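Local coordinates for fumarylacetoacetate hydrolase (Burkholderia xenovorans, PDB 5TI1), which probably hydrolyses fumarylacetoacetate to fumarate and acetoacetate, the last step of phenylalanine and tyrosine breakdown, and binds magnesium, at residues 52-57 with 88-93; 75-80 with 106-111. One frame throughout, in Å; residues are numbered along the deposited sequence. Where two conformers were deposited one is given.

Contact 1: residues 52-57 with 88-93; sequences NATRRV and VFVRDA
Two backbone acceptors lie close together here: Arg55 O and Arg91 O are 3.2 Å apart, with no hydrogen bond between them. Two residues further along, a hydrogen bond joins strand and loop. Val57 N donates to Phe89 O at 2.8 Å, with an N-H...O angle of 158°. It is the single direct hydrogen bond between the segments. It ties the loop that carries Phe89 to the start of strand 56-61, in the antiparallel sheet of the N-terminal region. Val57 CB also packs 3.8 Å from Phe89 CD1, approaching the ring obliquely. Val57 CG2 lies beside the Phe89 backbone. The Arg56 rotamer (chi1 56°) and extended chain carry its guanidinium away from residues 88-93. There Arg56 NH1 holds Thr54 O at 2.7 Å, in the guanidinium plane, and Asn52 O at 3.0 Å. NE and NH2 form salt bridges to Asp67 and Asp49. Asn52 OD1 accepts from Thr54 N at 3.1 Å, an Asx turn. Asp92 was modelled in two conformers, so its carboxylate details are tentative. In one, a water bridges Arg55 N (2.9 Å) and Asp92 OD1 (2.7 Å). The chemistry implies a join held by one direct backbone bond, apolar packing and water, with the turn braced separately by Arg56.

Contact 2: residues 75-80 with 106-111; sequences GLLSVP and RSVRVQ
Gln111 NE2 donates to two carbonyls, one on each side of the contact. The loop that holds Ser78 leaves helix 68-73 through a Schellman motif at Gly75. The bond from Gln111 NE2 to Ser78 O is 3.2 Å long and almost straight at 178°, with the acceptor in the amide plane and the N-H on a lone pair of Ser78 O. The bond from NE2 to Ser107 O, one turn back in helix 102-116, is weak. The other end of the amide completes a two-bond pairing with one residue: Gln111 OE1 accepts from Ser78 N at 3.2 Å. The glutamine thus reads the N-H and C=O of Ser78 together, much as a neighbouring strand would, and the two bonds limit rotation of the amide. Its chain is extended beyond CG (chi2 174°), which carries the amide from the helix to the loop. Leu77 packs against the aliphatic part of Gln111. Its CG is anti to the backbone N (chi1 -171°), and Leu77 CD1 reaches to 3.8 Å from Gln111 CB while also meeting Val108. Leu77 packs further on Leu68 and Leu71 of helix 68-73. Beyond the amide the packing is tight: Val79 CG1 and Val108 CG2 are 3.5 Å apart, closer than usual for two methyl groups.

Contacts 1 and 2 have centres about 17 Å apart but share an apolar seam. The Phe89 ring of contact 1 reaches into contact 2: CZ lies 3.8 Å from Val79 CG1 and 4.2 Å from Val108 CG2, and CE2 lies 3.9 Å from Leu77 CD2. Val88 CG2 lies 3.9 Å from Val79 CG2. The segments alternate along the chain, in the order 52-57, 75-80, 88-93, 106-111. The connection between helices 68-73 and 95-99, part of which is not modelled, therefore links the central strand of the sheet, 56-61, to helix 102-116. Both contacts belong to the N-terminal family region and lie away from the magnesium site of Asp153, Glu226, Glu228 and Asp260.

Contact 1: residues 52-57 with 88-93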
loop_
_atom_site.group_PDB
_atom_site.type_symbol
_atom_site.label_atom_id
_atom_site.label_comp_id
_atom_site.label_asym_id
_atom_site.label_seq_id
_atom_site.Cartn_x
_atom_site.Cartn_y
_atom_site.Cartn_z
ATOM N N ASN B 52 1.482 8.043 31.783
ATOM C CA ASN B 52 2.421 7.193 31.061
ATOM C C ASN B 52 2.145 7.398 29.573
ATOM O O ASN B 52 1.192 6.828 29.035
ATOM C CB ASN B 52 2.247 5.741 31.481
ATOM C CG ASN B 52 3.272 4.829 30.869
ATOM O OD1 ASN B 52 4.158 5.268 30.137
ATOM N ND2 ASN B 52 3.169 3.537 31.181
ATOM N N ALA B 53 2.969 8.224 28.928
ATOM C CA ALA B 53 2.804 8.514 27.511
ATOM C C ALA B 53 3.338 7.402 26.622
ATOM O O ALA B 53 3.293 7.534 25.395
ATOM C CB ALA B 53 3.486 9.838 27.160
ATOM N N THR B 54 3.835 6.314 27.205
ATOM C CA THR B 54 4.281 5.183 26.405
ATOM C C THR B 54 3.073 4.435 25.854
ATOM O O THR B 54 2.121 4.135 26.586
ATOM C CB THR B 54 5.157 4.248 27.239
ATOM O OG1 THR B 54 6.266 4.978 27.779
ATOM C CG2 THR B 54 5.685 3.106 26.376
ATOM N N ARG B 55 3.092 4.157 24.556
ATOM C CA ARG B 55 1.976 3.452 23.954
ATOM C C ARG B 55 2.070 1.973 24.305
ATOM O O ARG B 55 3.160 1.399 24.364
ATOM C CB ARG B 55 1.949 3.666 22.443
ATOM C CG ARG B 55 1.649 5.104 22.081
ATOM C CD ARG B 55 1.614 5.329 20.582
ATOM N NE ARG B 55 1.584 6.757 20.276
ATOM C CZ ARG B 55 1.323 7.260 19.076
ATOM N NH1 ARG B 55 1.054 6.449 18.060
ATOM N NH2 ARG B 55 1.326 8.579 18.898
ATOM N N ARG B 56 0.920 1.375 24.593
ATOM C CA ARG B 56 0.878 0.004 25.057
ATOM C C ARG B 56 -0.484 -0.576 24.709
ATOM O O ARG B 56 -1.421 0.149 24.355
ATOM C CB ARG B 56 1.176 -0.077 26.561
ATOM C CG ARG B 56 0.271 0.753 27.435
ATOM C CD ARG B 56 1.017 1.167 28.692
ATOM N NE ARG B 56 0.169 1.850 29.668
ATOM C CZ ARG B 56 -0.008 3.165 29.702
ATOM N NH1 ARG B 56 0.596 3.940 28.802
ATOM N NH2 ARG B 56 -0.789 3.702 30.625
ATOM N N VAL B 57 -0.587 -1.900 24.812
ATOM C CA VAL B 57 -1.802 -2.586 24.400
ATOM C C VAL B 57 -2.859 -2.448 25.485
ATOM O O VAL B 57 -2.586 -2.666 26.672
ATOM C CB VAL B 57 -1.515 -4.062 24.096
ATOM C CG1 VAL B 57 -2.805 -4.757 23.761
ATOM C CG2 VAL B 57 -0.523 -4.168 22.945
ATOM N N VAL B 88 5.213 -7.996 24.264
ATOM C CA VAL B 88 4.401 -7.632 23.105
ATOM C C VAL B 88 3.327 -6.608 23.438
ATOM O O VAL B 88 2.721 -6.041 22.520
ATOM C CB VAL B 88 3.700 -8.850 22.475
ATOM C CG1 VAL B 88 4.713 -9.822 21.884
ATOM C CG2 VAL B 88 2.811 -9.531 23.506
ATOM N N PHE B 89 3.061 -6.372 24.725
ATOM C CA PHE B 89 2.072 -5.393 25.148
ATOM C C PHE B 89 2.646 -3.984 25.264
ATOM O O PHE B 89 1.878 -3.019 25.337
ATOM C CB PHE B 89 1.451 -5.826 26.482
ATOM C CG PHE B 89 0.683 -7.120 26.400
ATOM C CD1 PHE B 89 -0.157 -7.379 25.325
ATOM C CD2 PHE B 89 0.805 -8.086 27.391
ATOM C CE1 PHE B 89 -0.866 -8.586 25.247
ATOM C CE2 PHE B 89 0.102 -9.278 27.313
ATOM C CZ PHE B 89 -0.731 -9.524 26.240
ATOM N N VAL B 90 3.972 -3.840 25.283
ATOM C CA VAL B 90 4.598 -2.523 25.268
ATOM C C VAL B 90 5.119 -2.271 23.861
ATOM O O VAL B 90 6.288 -2.536 23.549
ATOM C CB VAL B 90 5.713 -2.398 26.317
ATOM C CG1 VAL B 90 6.225 -0.968 26.359
ATOM C CG2 VAL B 90 5.198 -2.815 27.675
ATOM N N ARG B 91 4.226 -1.786 23.003
ATOM C CA ARG B 91 4.444 -1.624 21.574
ATOM C C ARG B 91 3.518 -0.515 21.122
ATOM O O ARG B 91 2.457 -0.313 21.716
ATOM C CB ARG B 91 4.114 -2.903 20.785
ATOM C CG ARG B 91 4.984 -4.099 21.058
ATOM C CD ARG B 91 6.285 -3.995 20.308
ATOM N NE ARG B 91 7.022 -5.251 20.354
ATOM C CZ ARG B 91 7.740 -5.653 21.395
ATOM N NH1 ARG B 91 7.813 -4.899 22.481
ATOM N NH2 ARG B 91 8.386 -6.808 21.351
ATOM N N ASP B 92 3.910 0.201 20.071
ATOM C CA ASP B 92 3.109 1.250 19.460
ATOM C C ASP B 92 2.059 0.707 18.502
ATOM O O ASP B 92 1.370 1.500 17.851
ATOM C CB ASP B 92 4.023 2.236 18.719
ATOM C CG ASP B 92 4.969 2.973 19.655
ATOM O OD1 ASP B 92 4.704 3.000 20.872
ATOM O OD2 ASP B 92 5.974 3.531 19.174
ATOM N N ALA B 93 1.951 -0.611 18.373
ATOM C CA ALA B 93 0.999 -1.236 17.473
ATOM C C ALA B 93 0.763 -2.661 17.961
ATOM O O ALA B 93 1.586 -3.230 18.680
ATOM C CB ALA B 93 1.504 -1.231 16.030
HETATM O O HOH W 1 5.232 1.635 23.098
HETATM O O HOH W 2 5.248 4.888 22.752
HETATM O O HOH W 3 0.523 4.165 17.527
#

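Contact 2: residues 75-80 with 106-111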
loop_
_atom_site.group_PDB
_atom_site.type_symbol
_atom_site.label_atom_id
_atom_site.label_comp_id
_atom_site.label_asym_id
_atom_site.label_seq_id
_atom_site.Cartn_x
_atom_site.Cartn_y
_atom_site.Cartn_z
ATOM N N GLY B 75 1.924 -10.547 36.841
ATOM C CA GLY B 75 1.808 -11.987 36.783
ATOM C C GLY B 75 0.408 -12.522 36.600
ATOM O O GLY B 75 0.199 -13.725 36.782
ATOM N N LEU B 76 -0.562 -11.681 36.245
ATOM C CA LEU B 76 -1.934 -12.129 36.041
ATOM C C LEU B 76 -2.248 -12.443 34.584
ATOM O O LEU B 76 -3.354 -12.906 34.283
ATOM C CB LEU B 76 -2.924 -11.078 36.554
ATOM C CG LEU B 76 -2.901 -10.686 38.028
ATOM C CD1 LEU B 76 -4.264 -10.161 38.411
ATOM C CD2 LEU B 76 -2.507 -11.841 38.921
ATOM N N LEU B 77 -1.306 -12.211 33.677
ATOM C CA LEU B 77 -1.545 -12.379 32.255
ATOM C C LEU B 77 -0.242 -12.849 31.632
ATOM O O LEU B 77 0.804 -12.235 31.853
ATOM C CB LEU B 77 -2.014 -11.058 31.630
ATOM C CG LEU B 77 -2.529 -11.033 30.192
ATOM C CD1 LEU B 77 -3.759 -11.915 30.050
ATOM C CD2 LEU B 77 -2.838 -9.594 29.785
ATOM N N SER B 78 -0.294 -13.939 30.878
ATOM C CA SER B 78 0.910 -14.485 30.268
ATOM C C SER B 78 0.679 -14.791 28.795
ATOM O O SER B 78 -0.368 -15.327 28.419
ATOM C CB SER B 78 1.353 -15.749 30.972
ATOM O OG SER B 78 0.420 -16.767 30.689
ATOM N N VAL B 79 1.666 -14.441 27.974
ATOM C CA VAL B 79 1.723 -14.820 26.564
ATOM C C VAL B 79 3.051 -15.528 26.329
ATOM O O VAL B 79 3.973 -15.425 27.156
ATOM C CB VAL B 79 1.579 -13.591 25.633
ATOM C CG1 VAL B 79 0.143 -13.132 25.570
ATOM C CG2 VAL B 79 2.475 -12.459 26.108
ATOM N N PRO B 80 3.175 -16.273 25.225
ATOM C CA PRO B 80 4.453 -16.929 24.917
ATOM C C PRO B 80 5.628 -15.957 24.936
ATOM O O PRO B 80 5.531 -14.820 24.468
ATOM C CB PRO B 80 4.216 -17.506 23.519
ATOM C CG PRO B 80 2.761 -17.834 23.518
ATOM C CD PRO B 80 2.097 -16.746 24.334
ATOM N N ARG B 106 -6.809 -16.065 21.928
ATOM C CA ARG B 106 -7.865 -16.687 22.719
ATOM C C ARG B 106 -7.426 -16.906 24.157
ATOM O O ARG B 106 -8.208 -16.671 25.083
ATOM C CB ARG B 106 -8.298 -17.995 22.065
ATOM C CG ARG B 106 -8.952 -17.783 20.721
ATOM C CD ARG B 106 -9.383 -19.093 20.076
ATOM N NE ARG B 106 -10.187 -18.839 18.883
ATOM C CZ ARG B 106 -10.735 -19.783 18.126
ATOM N NH1 ARG B 106 -10.557 -21.065 18.425
ATOM N NH2 ARG B 106 -11.453 -19.443 17.062
ATOM N N SER B 107 -6.181 -17.348 24.364
ATOM C CA SER B 107 -5.626 -17.417 25.713
ATOM C C SER B 107 -5.789 -16.089 26.452
ATOM O O SER B 107 -6.315 -16.046 27.572
ATOM C CB SER B 107 -4.152 -17.813 25.650
ATOM O OG SER B 107 -3.583 -17.841 26.950
ATOM N N VAL B 108 -5.339 -14.988 25.839
ATOM C CA VAL B 108 -5.479 -13.681 26.477
ATOM C C VAL B 108 -6.946 -13.369 26.746
ATOM O O VAL B 108 -7.306 -12.885 27.827
ATOM C CB VAL B 108 -4.816 -12.588 25.617
ATOM C CG1 VAL B 108 -5.172 -11.207 26.151
ATOM C CG2 VAL B 108 -3.314 -12.769 25.610
ATOM N N ARG B 109 -7.817 -13.650 25.775
ATOM C CA ARG B 109 -9.229 -13.328 25.942
ATOM C C ARG B 109 -9.850 -14.106 27.101
ATOM O O ARG B 109 -10.659 -13.561 27.863
ATOM C CB ARG B 109 -9.983 -13.608 24.648
ATOM C CG ARG B 109 -11.464 -13.460 24.826
ATOM C CD ARG B 109 -12.229 -13.798 23.587
ATOM N NE ARG B 109 -13.648 -13.735 23.880
ATOM C CZ ARG B 109 -14.356 -12.618 23.805
ATOM N NH1 ARG B 109 -13.758 -11.494 23.425
ATOM N NH2 ARG B 109 -15.651 -12.624 24.104
ATOM N N VAL B 110 -9.476 -15.376 27.258
ATOM C CA VAL B 110 -10.028 -16.177 28.343
ATOM C C VAL B 110 -9.509 -15.688 29.691
ATOM O O VAL B 110 -10.273 -15.574 30.657
ATOM C CB VAL B 110 -9.719 -17.674 28.116
ATOM C CG1 VAL B 110 -10.171 -18.488 29.316
ATOM C CG2 VAL B 110 -10.414 -18.170 26.865
ATOM N N GLN B 111 -8.207 -15.406 29.786
ATOM C CA GLN B 111 -7.652 -14.891 31.035
ATOM C C GLN B 111 -8.329 -13.582 31.434
ATOM O O GLN B 111 -8.747 -13.405 32.587
ATOM C CB GLN B 111 -6.142 -14.694 30.895
ATOM C CG GLN B 111 -5.349 -15.984 30.686
ATOM C CD GLN B 111 -3.877 -15.717 30.415
ATOM O OE1 GLN B 111 -3.110 -15.413 31.329
ATOM N NE2 GLN B 111 -3.479 -15.815 29.155
#